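Local atomic coordinates of Amy13K (PDB entry 6B3P), a protein that binds starch-type glucans such as maltoheptaose through family 26 carbohydrate-binding modules, which probably hold starch for the surface-anchored alpha-amylase of a gut bacterium. Residues Asp2-Tyr7 / Glu82-Phe87; Ala17-Glu22 / Thr55-Ile60; Lys33-Thr38 / Tyr45-Thr50. All coordinates share one frame; numbering follows the deposited sequence.

Contact 1: residues Asp2-Tyr7 / Glu82-Phe87; sequences DLTINY and EAEYWF. With FMT (formic acid), chain B.
Asn6 reaches across to Glu84, Tyr85 and Trp86, its amide the polar centre of the contact. ND2 donates to Glu84 OE2 at 3.0 Å (N-H...O 159°), with the carboxylate oxygen lying in the amide plane and offering its anti lone pair. Glu84 gets there because its CG stands anti to the backbone N (chi1 -177°) and the chain beyond stays extended, beside Thr4. A weak second bond, 3.1 Å, runs from Asn6 ND2 to Tyr85 O. The same ND2 sits over one face of the Trp86 indole, 3.2 Å above the plane and toward its rim, with amide and ring 29° apart. Asn6 OD1 bonds to Thr46 OG1 and Glu84 OE2 also to Thr185, so both flat groups are fixed in rotation.

The backbones form a parallel ladder of five N-H...O bonds that zigzags from Ala83 N to Asp2 O at 3.0 Å down to Phe87 N to Asn6 O at 2.7 Å.

Apolar groups meet on the face that carries Leu3, Ile5 and Tyr7. Leu3 CD1 comes to the edge of the Tyr85 ring, 3.9 Å from CD2. Tyr7 CD1 and Phe87 CD1 touch at 3.9 Å, the two rings lying side by side but obliquely turned.

This parallel pair lies within the mixed sheet of the first CBM26 module, a beta-sandwich as in other starch-binding modules, with strand 44-50 flanking 2-8 and strand 91-92 beyond 82-87. Ile5 and Tyr7 both pack on Met35, Ile5 also on Leu59 and Tyr7 on Leu61, while Trp86 leans on Trp44 and Trp99.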
loop_
_atom_site.group_PDB
_atom_site.type_symbol
_atom_site.label_atom_id
_atom_site.label_comp_id
_atom_site.label_asym_id
_atom_site.label_seq_id
_atom_site.Cartn_x
_atom_site.Cartn_y
_atom_site.Cartn_z
ATOM N N ASP A 2 9.781 3.031 -2.321
ATOM C CA ASP A 2 8.528 2.315 -2.518
ATOM C C ASP A 2 8.165 2.268 -3.994
ATOM O O ASP A 2 7.923 3.298 -4.625
ATOM C CB ASP A 2 7.399 2.963 -1.717
ATOM C CG ASP A 2 7.758 3.149 -0.258
ATOM O OD1 ASP A 2 7.592 2.185 0.518
ATOM O OD2 ASP A 2 8.209 4.253 0.113
ATOM N N LEU A 3 8.128 1.053 -4.531
ATOM C CA LEU A 3 7.743 0.815 -5.913
ATOM C C LEU A 3 6.344 0.225 -5.954
ATOM O O LEU A 3 5.998 -0.634 -5.144
ATOM C CB LEU A 3 8.731 -0.130 -6.601
ATOM C CG LEU A 3 8.384 -0.558 -8.031
ATOM C CD1 LEU A 3 8.503 0.612 -8.987
ATOM C CD2 LEU A 3 9.281 -1.700 -8.469
ATOM N N THR A 4 5.543 0.704 -6.897
ATOM C CA THR A 4 4.235 0.123 -7.166
ATOM C C THR A 4 4.072 -0.005 -8.671
ATOM O O THR A 4 4.335 0.940 -9.410
ATOM C CB THR A 4 3.089 0.976 -6.586
ATOM O OG1 THR A 4 3.295 1.162 -5.180
ATOM C CG2 THR A 4 1.738 0.302 -6.815
ATOM N N ILE A 5 3.658 -1.185 -9.120
ATOM C CA ILE A 5 3.401 -1.415 -10.535
ATOM C C ILE A 5 1.995 -1.959 -10.723
ATOM O O ILE A 5 1.632 -2.975 -10.133
ATOM C CB ILE A 5 4.415 -2.398 -11.150
ATOM C CG1 ILE A 5 5.833 -1.834 -11.037
ATOM C CG2 ILE A 5 4.077 -2.660 -12.618
ATOM C CD1 ILE A 5 6.926 -2.820 -11.412
ATOM N N ASN A 6 1.214 -1.267 -11.546
ATOM C CA ASN A 6 -0.109 -1.727 -11.936
ATOM C C ASN A 6 -0.081 -2.137 -13.400
ATOM O O ASN A 6 0.446 -1.411 -14.243
ATOM C CB ASN A 6 -1.158 -0.639 -11.705
ATOM C CG ASN A 6 -1.022 0.023 -10.351
ATOM O OD1 ASN A 6 -1.458 -0.518 -9.336
ATOM N ND2 ASN A 6 -0.420 1.208 -10.330
ATOM N N TYR A 7 -0.646 -3.304 -13.692
ATOM C CA TYR A 7 -0.618 -3.876 -15.032
ATOM C C TYR A 7 -2.017 -4.323 -15.443
ATOM O O TYR A 7 -2.642 -5.148 -14.774
ATOM C CB TYR A 7 0.373 -5.046 -15.074
ATOM C CG TYR A 7 0.359 -5.874 -16.340
ATOM C CD1 TYR A 7 0.264 -5.278 -17.594
ATOM C CD2 TYR A 7 0.469 -7.258 -16.277
ATOM C CE1 TYR A 7 0.262 -6.044 -18.749
ATOM C CE2 TYR A 7 0.469 -8.029 -17.420
ATOM C CZ TYR A 7 0.366 -7.419 -18.653
ATOM O OH TYR A 7 0.364 -8.196 -19.784
ATOM N N GLU A 82 10.159 7.411 -4.363
ATOM C CA GLU A 82 9.013 6.555 -4.654
ATOM C C GLU A 82 8.711 6.553 -6.145
ATOM O O GLU A 82 9.142 7.449 -6.870
ATOM C CB GLU A 82 7.783 7.021 -3.877
ATOM C CG GLU A 82 7.356 8.440 -4.198
ATOM C CD GLU A 82 6.341 8.971 -3.209
ATOM O OE1 GLU A 82 6.718 9.252 -2.052
ATOM O OE2 GLU A 82 5.162 9.105 -3.587
ATOM N N ALA A 83 7.964 5.551 -6.599
ATOM C CA ALA A 83 7.563 5.470 -7.999
ATOM C C ALA A 83 6.365 4.545 -8.173
ATOM O O ALA A 83 6.375 3.414 -7.687
ATOM C CB ALA A 83 8.726 4.993 -8.859
ATOM N N GLU A 84 5.331 5.037 -8.850
ATOM C CA GLU A 84 4.202 4.198 -9.240
ATOM C C GLU A 84 4.060 4.181 -10.755
ATOM O O GLU A 84 4.054 5.233 -11.396
ATOM C CB GLU A 84 2.897 4.676 -8.604
ATOM C CG GLU A 84 1.722 3.771 -8.945
ATOM C CD GLU A 84 0.492 4.027 -8.096
ATOM O OE1 GLU A 84 0.435 5.067 -7.408
ATOM O OE2 GLU A 84 -0.425 3.179 -8.120
ATOM N N TYR A 85 3.940 2.979 -11.314
ATOM C CA TYR A 85 3.812 2.798 -12.754
ATOM C C TYR A 85 2.480 2.150 -13.109
ATOM O O TYR A 85 1.945 1.344 -12.347
ATOM C CB TYR A 85 4.955 1.936 -13.297
ATOM C CG TYR A 85 6.319 2.582 -13.232
ATOM C CD1 TYR A 85 6.762 3.419 -14.247
ATOM C CD2 TYR A 85 7.171 2.343 -12.163
ATOM C CE1 TYR A 85 8.012 4.007 -14.192
ATOM C CE2 TYR A 85 8.420 2.924 -12.100
ATOM C CZ TYR A 85 8.837 3.755 -13.116
ATOM O OH TYR A 85 10.084 4.337 -13.057
ATOM N N TRP A 86 1.954 2.517 -14.273
ATOM C CA TRP A 86 0.811 1.836 -14.869
ATOM C C TRP A 86 1.212 1.307 -16.238
ATOM O O TRP A 86 1.728 2.061 -17.062
ATOM C CB TRP A 86 -0.387 2.777 -15.004
ATOM C CG TRP A 86 -1.023 3.160 -13.699
ATOM C CD1 TRP A 86 -2.122 2.591 -13.124
ATOM C CD2 TRP A 86 -0.601 4.202 -12.810
ATOM N NE1 TRP A 86 -2.407 3.212 -11.934
ATOM C CE2 TRP A 86 -1.489 4.202 -11.717
ATOM C CE3 TRP A 86 0.443 5.130 -12.833
ATOM C CZ2 TRP A 86 -1.365 5.098 -10.657
ATOM C CZ3 TRP A 86 0.565 6.018 -11.777
ATOM C CH2 TRP A 86 -0.335 5.995 -10.705
ATOM N N PHE A 87 0.992 0.017 -16.479
ATOM C CA PHE A 87 1.277 -0.553 -17.789
ATOM C C PHE A 87 -0.012 -0.979 -18.477
ATOM O O PHE A 87 -0.660 -1.943 -18.078
ATOM C CB PHE A 87 2.235 -1.738 -17.683
ATOM C CG PHE A 87 2.873 -2.099 -18.990
ATOM C CD1 PHE A 87 2.175 -2.834 -19.937
ATOM C CD2 PHE A 87 4.161 -1.686 -19.284
ATOM C CE1 PHE A 87 2.752 -3.160 -21.149
ATOM C CE2 PHE A 87 4.748 -2.011 -20.495
ATOM C CZ PHE A 87 4.041 -2.749 -21.428
HETATM C C FMT B . 10.779 10.942 -6.148
HETATM O O1 FMT B . 10.291 10.051 -5.464
HETATM O O2 FMT B . 11.697 11.648 -5.732
HETATM O O HOH W 1 4.906 3.353 -4.865
#

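Contact 2: residues Ala17-Glu22 / Thr55-Ile60; sequences AYIYKE and TDYSLI. With GLC (alpha-D-glucopyranose), chain C; GLC (alpha-D-glucopyranose), chain D; GLC (alpha-D-glucopyranose), chain E; FMT (formic acid), chain Q.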
loop_
_atom_site.group_PDB
_atom_site.type_symbol
_atom_site.label_atom_id
_atom_site.label_comp_id
_atom_site.label_asym_id
_atom_site.label_seq_id
_atom_site.Cartn_x
_atom_site.Cartn_y
_atom_site.Cartn_z
ATOM N N ALA A 17 5.708 -9.708 -11.934
ATOM C CA ALA A 17 6.680 -8.705 -12.350
ATOM C C ALA A 17 8.083 -9.165 -11.971
ATOM O O ALA A 17 8.375 -9.380 -10.792
ATOM C CB ALA A 17 6.365 -7.355 -11.713
ATOM N N TYR A 18 8.939 -9.319 -12.977
ATOM C CA TYR A 18 10.341 -9.654 -12.764
ATOM C C TYR A 18 11.182 -8.398 -12.936
ATOM O O TYR A 18 11.118 -7.731 -13.969
ATOM C CB TYR A 18 10.797 -10.747 -13.732
ATOM C CG TYR A 18 12.252 -11.128 -13.586
ATOM C CD1 TYR A 18 12.693 -11.857 -12.490
ATOM C CD2 TYR A 18 13.181 -10.772 -14.551
ATOM C CE1 TYR A 18 14.020 -12.211 -12.356
ATOM C CE2 TYR A 18 14.511 -11.119 -14.426
ATOM C CZ TYR A 18 14.925 -11.839 -13.327
ATOM O OH TYR A 18 16.248 -12.190 -13.200
ATOM N N ILE A 19 11.966 -8.083 -11.910
ATOM C CA ILE A 19 12.751 -6.857 -11.875
ATOM C C ILE A 19 14.217 -7.218 -11.691
ATOM O O ILE A 19 14.543 -8.074 -10.869
ATOM C CB ILE A 19 12.277 -5.921 -10.739
ATOM C CG1 ILE A 19 10.820 -5.508 -10.979
ATOM C CG2 ILE A 19 13.176 -4.684 -10.630
ATOM C CD1 ILE A 19 10.153 -4.863 -9.787
ATOM N N TYR A 20 15.100 -6.584 -12.457
ATOM C CA TYR A 20 16.513 -6.936 -12.386
ATOM C C TYR A 20 17.480 -5.808 -12.731
ATOM O O TYR A 20 17.170 -4.917 -13.527
ATOM C CB TYR A 20 16.801 -8.129 -13.301
ATOM C CG TYR A 20 16.709 -7.829 -14.785
ATOM C CD1 TYR A 20 17.816 -7.374 -15.495
ATOM C CD2 TYR A 20 15.523 -8.016 -15.482
ATOM C CE1 TYR A 20 17.740 -7.111 -16.848
ATOM C CE2 TYR A 20 15.438 -7.753 -16.837
ATOM C CZ TYR A 20 16.553 -7.302 -17.516
ATOM O OH TYR A 20 16.496 -7.031 -18.867
ATOM N N LYS A 21 18.659 -5.871 -12.113
ATOM C CA LYS A 21 19.770 -4.975 -12.415
ATOM C C LYS A 21 21.090 -5.640 -12.019
ATOM O O LYS A 21 21.315 -5.922 -10.846
ATOM C CB LYS A 21 19.613 -3.637 -11.689
ATOM C CG LYS A 21 20.744 -2.645 -11.956
ATOM C CD LYS A 21 20.801 -2.215 -13.420
ATOM C CE LYS A 21 21.792 -1.073 -13.619
ATOM N NZ LYS A 21 21.975 -0.699 -15.050
ATOM N N GLU A 22 21.954 -5.879 -13.004
ATOM C CA GLU A 22 23.259 -6.505 -12.776
ATOM C C GLU A 22 23.157 -7.770 -11.921
ATOM O O GLU A 22 23.921 -7.952 -10.971
ATOM C CB GLU A 22 24.218 -5.507 -12.117
ATOM C CG GLU A 22 24.493 -4.254 -12.948
ATOM C CD GLU A 22 25.218 -4.548 -14.251
ATOM O OE1 GLU A 22 25.727 -5.676 -14.411
ATOM O OE2 GLU A 22 25.283 -3.649 -15.117
ATOM N N THR A 55 20.169 2.482 -8.163
ATOM C CA THR A 55 20.204 2.196 -9.592
ATOM C C THR A 55 18.842 2.280 -10.264
ATOM O O THR A 55 17.806 2.351 -9.603
ATOM C CB THR A 55 20.755 0.780 -9.864
ATOM O OG1 THR A 55 19.848 -0.197 -9.336
ATOM C CG2 THR A 55 22.128 0.593 -9.236
ATOM N N ASP A 56 18.866 2.276 -11.593
ATOM C CA ASP A 56 17.679 1.996 -12.384
ATOM C C ASP A 56 17.479 0.486 -12.400
ATOM O O ASP A 56 18.341 -0.259 -11.935
ATOM C CB ASP A 56 17.819 2.535 -13.810
ATOM C CG ASP A 56 17.958 4.041 -13.858
ATOM O OD1 ASP A 56 17.431 4.724 -12.954
ATOM O OD2 ASP A 56 18.587 4.544 -14.813
ATOM N N TYR A 57 16.342 0.040 -12.926
ATOM C CA TYR A 57 16.087 -1.385 -13.103
ATOM C C TYR A 57 15.371 -1.650 -14.415
ATOM O O TYR A 57 14.892 -0.727 -15.075
ATOM C CB TYR A 57 15.250 -1.943 -11.950
ATOM C CG TYR A 57 15.936 -1.883 -10.606
ATOM C CD1 TYR A 57 15.907 -0.722 -9.847
ATOM C CD2 TYR A 57 16.609 -2.983 -10.094
ATOM C CE1 TYR A 57 16.533 -0.655 -8.619
ATOM C CE2 TYR A 57 17.238 -2.926 -8.859
ATOM C CZ TYR A 57 17.196 -1.757 -8.129
ATOM O OH TYR A 57 17.815 -1.684 -6.903
ATOM N N SER A 58 15.320 -2.924 -14.785
ATOM C CA SER A 58 14.524 -3.382 -15.913
ATOM C C SER A 58 13.341 -4.178 -15.393
ATOM O O SER A 58 13.456 -4.869 -14.381
ATOM C CB SER A 58 15.362 -4.237 -16.859
ATOM O OG SER A 58 16.395 -3.470 -17.446
ATOM N N LEU A 59 12.214 -4.077 -16.092
ATOM C CA LEU A 59 10.995 -4.788 -15.726
ATOM C C LEU A 59 10.565 -5.719 -16.854
ATOM O O LEU A 59 10.521 -5.318 -18.016
ATOM C CB LEU A 59 9.871 -3.798 -15.403
ATOM C CG LEU A 59 8.449 -4.367 -15.334
ATOM C CD1 LEU A 59 8.267 -5.253 -14.108
ATOM C CD2 LEU A 59 7.419 -3.247 -15.359
ATOM N N ILE A 60 10.253 -6.960 -16.497
ATOM C CA ILE A 60 9.623 -7.893 -17.422
ATOM C C ILE A 60 8.311 -8.384 -16.827
ATOM O O ILE A 60 8.300 -9.101 -15.826
ATOM C CB ILE A 60 10.530 -9.099 -17.742
ATOM C CG1 ILE A 60 11.774 -8.633 -18.501
ATOM C CG2 ILE A 60 9.773 -10.137 -18.578
ATOM C CD1 ILE A 60 12.818 -9.715 -18.701
HETATM C C1 GLC C . 15.970 -11.802 -18.098
HETATM C C2 GLC C . 16.346 -11.057 -19.352
HETATM C C3 GLC C . 17.847 -11.024 -19.561
HETATM C C4 GLC C . 18.549 -10.576 -18.288
HETATM C C5 GLC C . 18.051 -11.363 -17.088
HETATM C C6 GLC C . 18.661 -10.936 -15.756
HETATM O O2 GLC C . 15.677 -11.663 -20.410
HETATM O O3 GLC C . 18.177 -10.211 -20.645
HETATM O O4 GLC C . 19.936 -10.729 -18.484
HETATM O O5 GLC C . 16.663 -11.246 -17.014
HETATM O O6 GLC C . 18.239 -11.698 -14.659
HETATM C C1 GLC D . 20.637 -9.537 -18.802
HETATM C C2 GLC D . 21.668 -9.810 -19.868
HETATM C C3 GLC D . 22.842 -10.595 -19.296
HETATM C C4 GLC D . 23.412 -9.911 -18.069
HETATM C C5 GLC D . 22.286 -9.634 -17.091
HETATM C C6 GLC D . 22.732 -8.822 -15.894
HETATM O O2 GLC D . 21.104 -10.498 -20.941
HETATM O O3 GLC D . 23.809 -10.734 -20.293
HETATM O O4 GLC D . 24.511 -10.651 -17.505
HETATM O O5 GLC D . 21.269 -8.903 -17.716
HETATM O O6 GLC D . 21.636 -8.341 -15.176
HETATM C C1 GLC E . 13.797 -16.571 -17.784
HETATM C C2 GLC E . 13.181 -15.485 -18.643
HETATM C C3 GLC E . 14.276 -14.515 -19.061
HETATM C C4 GLC E . 15.050 -14.000 -17.864
HETATM C C5 GLC E . 15.533 -15.153 -17.016
HETATM C C6 GLC E . 16.236 -14.614 -15.781
HETATM O O2 GLC E . 12.500 -16.039 -19.744
HETATM O O3 GLC E . 13.740 -13.433 -19.752
HETATM O O4 GLC E . 16.124 -13.201 -18.290
HETATM O O5 GLC E . 14.446 -15.959 -16.683
HETATM O O6 GLC E . 16.581 -15.589 -14.843
HETATM C C FMT Q . 21.783 2.798 -13.277
HETATM O O1 FMT Q . 21.016 3.721 -13.031
HETATM O O2 FMT Q . 22.236 2.083 -12.393
HETATM O O HOH W 2 18.504 -3.748 -15.772
#
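The Tyr20 ring is sandwiched between protein and sugar: Ser58 CB lies over one face, 3.6 Å from the ring centroid in a CH-pi contact, and the glucose of chain C lies over the opposite face, its C6 3.7 Å from Tyr20 CD1. Chi1 of 70° sets CG between the backbone N and the carbonyl carbon, turning the ring across Ser58, and Tyr20 OH is held by Asp72. Ile60 CD1 touches Tyr20 CE2 at 3.8 Å and the same glucose. Tyr18 meets that sugar by its edge, with OH and glucose O6 hydrogen-bonded at 2.5 Å.

Beneath, Tyr18 pairs with Ile60 and Tyr20 with Ser58, each through two antiparallel backbone bonds, and a water links Tyr20 O to Ser58 OG. On the face carrying Ile19 and Leu59, Ile19 CG2 meets Tyr57 CB and Leu59 CD1 meets Ala17 CB, both at 3.7 Å. A glycine in place of Tyr20 would probably leave Ser58 CB and the glucose without the ring between them, and Asp72 without its hydroxyl partner.

The chemistry is that of a starch-binding aromatic platform: the Tyr20 face and Ile60 methyl (CD1) pack against the glucose, while the Tyr18 hydroxyl bonds to O6 in its ring plane.

Contact 3: residues Lys33-Thr38 / Tyr45-Thr50; sequences KTMTAT and YTMHLT. With FMT (formic acid), chain S; EDO (1,2-ethanediol), chain L.
Met47 folds at all three torsions to meet Met35: its CG takes the crowded position between backbone N and carbonyl carbon (chi1 64°) and the chain bends twice more, while Met35 runs out straight and turns only its methyl, CE, towards Met47 (chi3 73°). Met35 CE thus lands 3.9 Å from Met47 CG, and Met47 CE reaches back to Lys33 CB, also at 3.9 Å. Met35 CB rests on Tyr45 CB, and on the same side the Tyr45 ring runs past the backbone of Ala37, with Ala37 CB 4.1 Å from CE2.

Lys33 stays fully extended and lies obliquely across Met47, so its aliphatic part packs while its amine goes on to the far strand: NZ donates to His48 O at 2.7 Å. A formate, probably from the crystallisation liquor, takes a nearly straight bond (176°) from His48 N to its O1, along with a weak one from Lys33 NZ.

The two segments are the arms of a beta hairpin within the CBM26 module. Strand 33-37 is interrupted by a bulge or short loop; the regular pairing is the hydrogen-bonded pair Thr36-Thr46, with two backbone bonds, and the non-hydrogen-bonded pair Ala37-Tyr45. A water bridges Thr34 O, to which it donates at 2.6 Å, and Thr36 OG1, and reaches Thr46 O only weakly.

Toward the turn, Thr38 OG1 donates to Thr46 OG1 at 2.6 Å, the two side chains crossing at about a right angle. Thr38 also bonds through its backbone to Trp44. Away from the turn, His48 NE2 is tied to Ser186, while at the outer end of Tyr45 the hydroxyl shares a bond with O1 of an ethanediol molecule, 2.9 Å away.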
loop_
_atom_site.group_PDB
_atom_site.type_symbol
_atom_site.label_atom_id
_atom_site.label_comp_id
_atom_site.label_asym_id
_atom_site.label_seq_id
_atom_site.Cartn_x
_atom_site.Cartn_y
_atom_site.Cartn_z
ATOM N N LYS A 33 7.690 -11.448 -8.773
ATOM C CA LYS A 33 6.630 -11.341 -7.776
ATOM C C LYS A 33 5.240 -11.325 -8.402
ATOM O O LYS A 33 4.947 -10.515 -9.280
ATOM C CB LYS A 33 6.823 -10.082 -6.933
ATOM C CG LYS A 33 5.874 -10.001 -5.756
ATOM C CD LYS A 33 6.246 -8.877 -4.813
ATOM C CE LYS A 33 5.354 -8.879 -3.583
ATOM N NZ LYS A 33 5.638 -7.728 -2.683
ATOM N N THR A 34 4.383 -12.224 -7.927
ATOM C CA THR A 34 3.010 -12.317 -8.413
ATOM C C THR A 34 2.251 -11.031 -8.117
ATOM O O THR A 34 2.337 -10.488 -7.016
ATOM C CB THR A 34 2.255 -13.507 -7.776
ATOM O OG1 THR A 34 2.970 -14.721 -8.030
ATOM C CG2 THR A 34 0.835 -13.628 -8.341
ATOM N N MET A 35 1.514 -10.552 -9.113
ATOM C CA MET A 35 0.712 -9.344 -8.974
ATOM C C MET A 35 -0.721 -9.715 -8.608
ATOM O O MET A 35 -1.329 -10.582 -9.236
ATOM C CB MET A 35 0.748 -8.533 -10.268
ATOM C CG MET A 35 2.155 -8.302 -10.796
ATOM S SD MET A 35 2.220 -7.352 -12.322
ATOM C CE MET A 35 1.834 -5.710 -11.723
ATOM N N THR A 36 -1.250 -9.049 -7.586
ATOM C CA THR A 36 -2.574 -9.361 -7.059
ATOM C C THR A 36 -3.636 -8.503 -7.735
ATOM O O THR A 36 -3.385 -7.346 -8.070
ATOM C CB THR A 36 -2.636 -9.145 -5.529
ATOM O OG1 THR A 36 -1.579 -9.879 -4.900
ATOM C CG2 THR A 36 -3.978 -9.599 -4.959
ATOM N N ALA A 37 -4.816 -9.084 -7.939
ATOM C CA ALA A 37 -5.948 -8.366 -8.521
ATOM C C ALA A 37 -6.168 -7.038 -7.808
ATOM O O ALA A 37 -6.318 -6.993 -6.587
ATOM C CB ALA A 37 -7.212 -9.220 -8.458
ATOM N N THR A 38 -6.177 -5.961 -8.582
ATOM C CA THR A 38 -6.282 -4.616 -8.035
ATOM C C THR A 38 -7.681 -4.345 -7.494
ATOM O O THR A 38 -8.672 -4.509 -8.208
ATOM C CB THR A 38 -5.935 -3.559 -9.103
ATOM O OG1 THR A 38 -4.675 -3.880 -9.702
ATOM C CG2 THR A 38 -5.868 -2.173 -8.489
ATOM N N TYR A 45 -3.823 -5.648 -12.251
ATOM C CA TYR A 45 -3.106 -6.366 -11.204
ATOM C C TYR A 45 -1.987 -5.489 -10.672
ATOM O O TYR A 45 -1.390 -4.713 -11.420
ATOM C CB TYR A 45 -2.555 -7.689 -11.731
ATOM C CG TYR A 45 -3.649 -8.605 -12.188
ATOM C CD1 TYR A 45 -4.227 -8.452 -13.439
ATOM C CD2 TYR A 45 -4.130 -9.606 -11.357
ATOM C CE1 TYR A 45 -5.244 -9.278 -13.859
ATOM C CE2 TYR A 45 -5.146 -10.439 -11.766
ATOM C CZ TYR A 45 -5.705 -10.272 -13.019
ATOM O OH TYR A 45 -6.722 -11.107 -13.429
ATOM N N THR A 46 -1.706 -5.627 -9.382
ATOM C CA THR A 46 -0.815 -4.710 -8.682
ATOM C C THR A 46 0.201 -5.456 -7.828
ATOM O O THR A 46 -0.136 -6.441 -7.172
ATOM C CB THR A 46 -1.613 -3.742 -7.774
ATOM O OG1 THR A 46 -2.507 -2.960 -8.574
ATOM C CG2 THR A 46 -0.677 -2.811 -7.005
ATOM N N MET A 47 1.443 -4.975 -7.844
ATOM C CA MET A 47 2.472 -5.451 -6.923
ATOM C C MET A 47 3.175 -4.269 -6.270
ATOM O O MET A 47 3.342 -3.212 -6.884
ATOM C CB MET A 47 3.497 -6.341 -7.638
ATOM C CG MET A 47 4.324 -5.641 -8.715
ATOM S SD MET A 47 5.824 -4.852 -8.085
ATOM C CE MET A 47 6.858 -6.276 -7.763
ATOM N N HIS A 48 3.571 -4.459 -5.016
ATOM C CA HIS A 48 4.354 -3.474 -4.286
ATOM C C HIS A 48 5.713 -4.059 -3.953
ATOM O O HIS A 48 5.860 -5.273 -3.813
ATOM C CB HIS A 48 3.638 -3.043 -3.006
ATOM C CG HIS A 48 2.362 -2.303 -3.250
ATOM N ND1 HIS A 48 2.293 -0.928 -3.280
ATOM C CD2 HIS A 48 1.105 -2.749 -3.481
ATOM C CE1 HIS A 48 1.048 -0.558 -3.519
ATOM N NE2 HIS A 48 0.307 -1.644 -3.643
ATOM N N LEU A 49 6.707 -3.190 -3.828
ATOM C CA LEU A 49 8.063 -3.631 -3.548
ATOM C C LEU A 49 8.890 -2.508 -2.950
ATOM O O LEU A 49 8.688 -1.335 -3.264
ATOM C CB LEU A 49 8.735 -4.140 -4.826
ATOM C CG LEU A 49 9.970 -5.027 -4.646
ATOM C CD1 LEU A 49 9.577 -6.410 -4.135
ATOM C CD2 LEU A 49 10.743 -5.133 -5.951
ATOM N N THR A 50 9.812 -2.887 -2.073
ATOM C CA THR A 50 10.848 -1.986 -1.598
ATOM C C THR A 50 12.111 -2.315 -2.364
ATOM O O THR A 50 12.540 -3.469 -2.382
ATOM C CB THR A 50 11.113 -2.127 -0.084
ATOM O OG1 THR A 50 9.913 -1.845 0.647
ATOM C CG2 THR A 50 12.225 -1.169 0.364
HETATM C C FMT S . 1.866 -6.966 -3.306
HETATM O O1 FMT S . 2.919 -6.800 -3.901
HETATM O O2 FMT S . 1.302 -6.032 -2.747
HETATM C C1 EDO L . -7.475 -10.171 -16.702
HETATM O O1 EDO L . -8.432 -10.731 -15.789
HETATM C C2 EDO L . -7.831 -10.558 -18.135
HETATM O O2 EDO L . -7.679 -11.973 -18.310
HETATM O O HOH W 3 0.878 -9.228 -5.323
#

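Overall arrangement
All three contacts belong to one mixed sheet, and contacts 1 and 3 adjoin where strand 2-8 lies beside 44-50, with Leu3 N bonded to Leu49 O. Strand 33-37 in turn neighbours 16-20 of contact 2, through Ala17 N and Lys33 O. The sheet curls enough that contacts 1 and 2 also meet across the core, Leu3 CD2 lying 3.5 Å from Ile19 CD1. Contact 2 is the most buried and alone of the three turns a face to glucan. Contact 1, partly buried and parallel, has an amide network on one face and apolar core packing on the other. Contact 3 lies at the surface, threonine hydroxyls, a lysine and solvent above a methionine underside that joins the core.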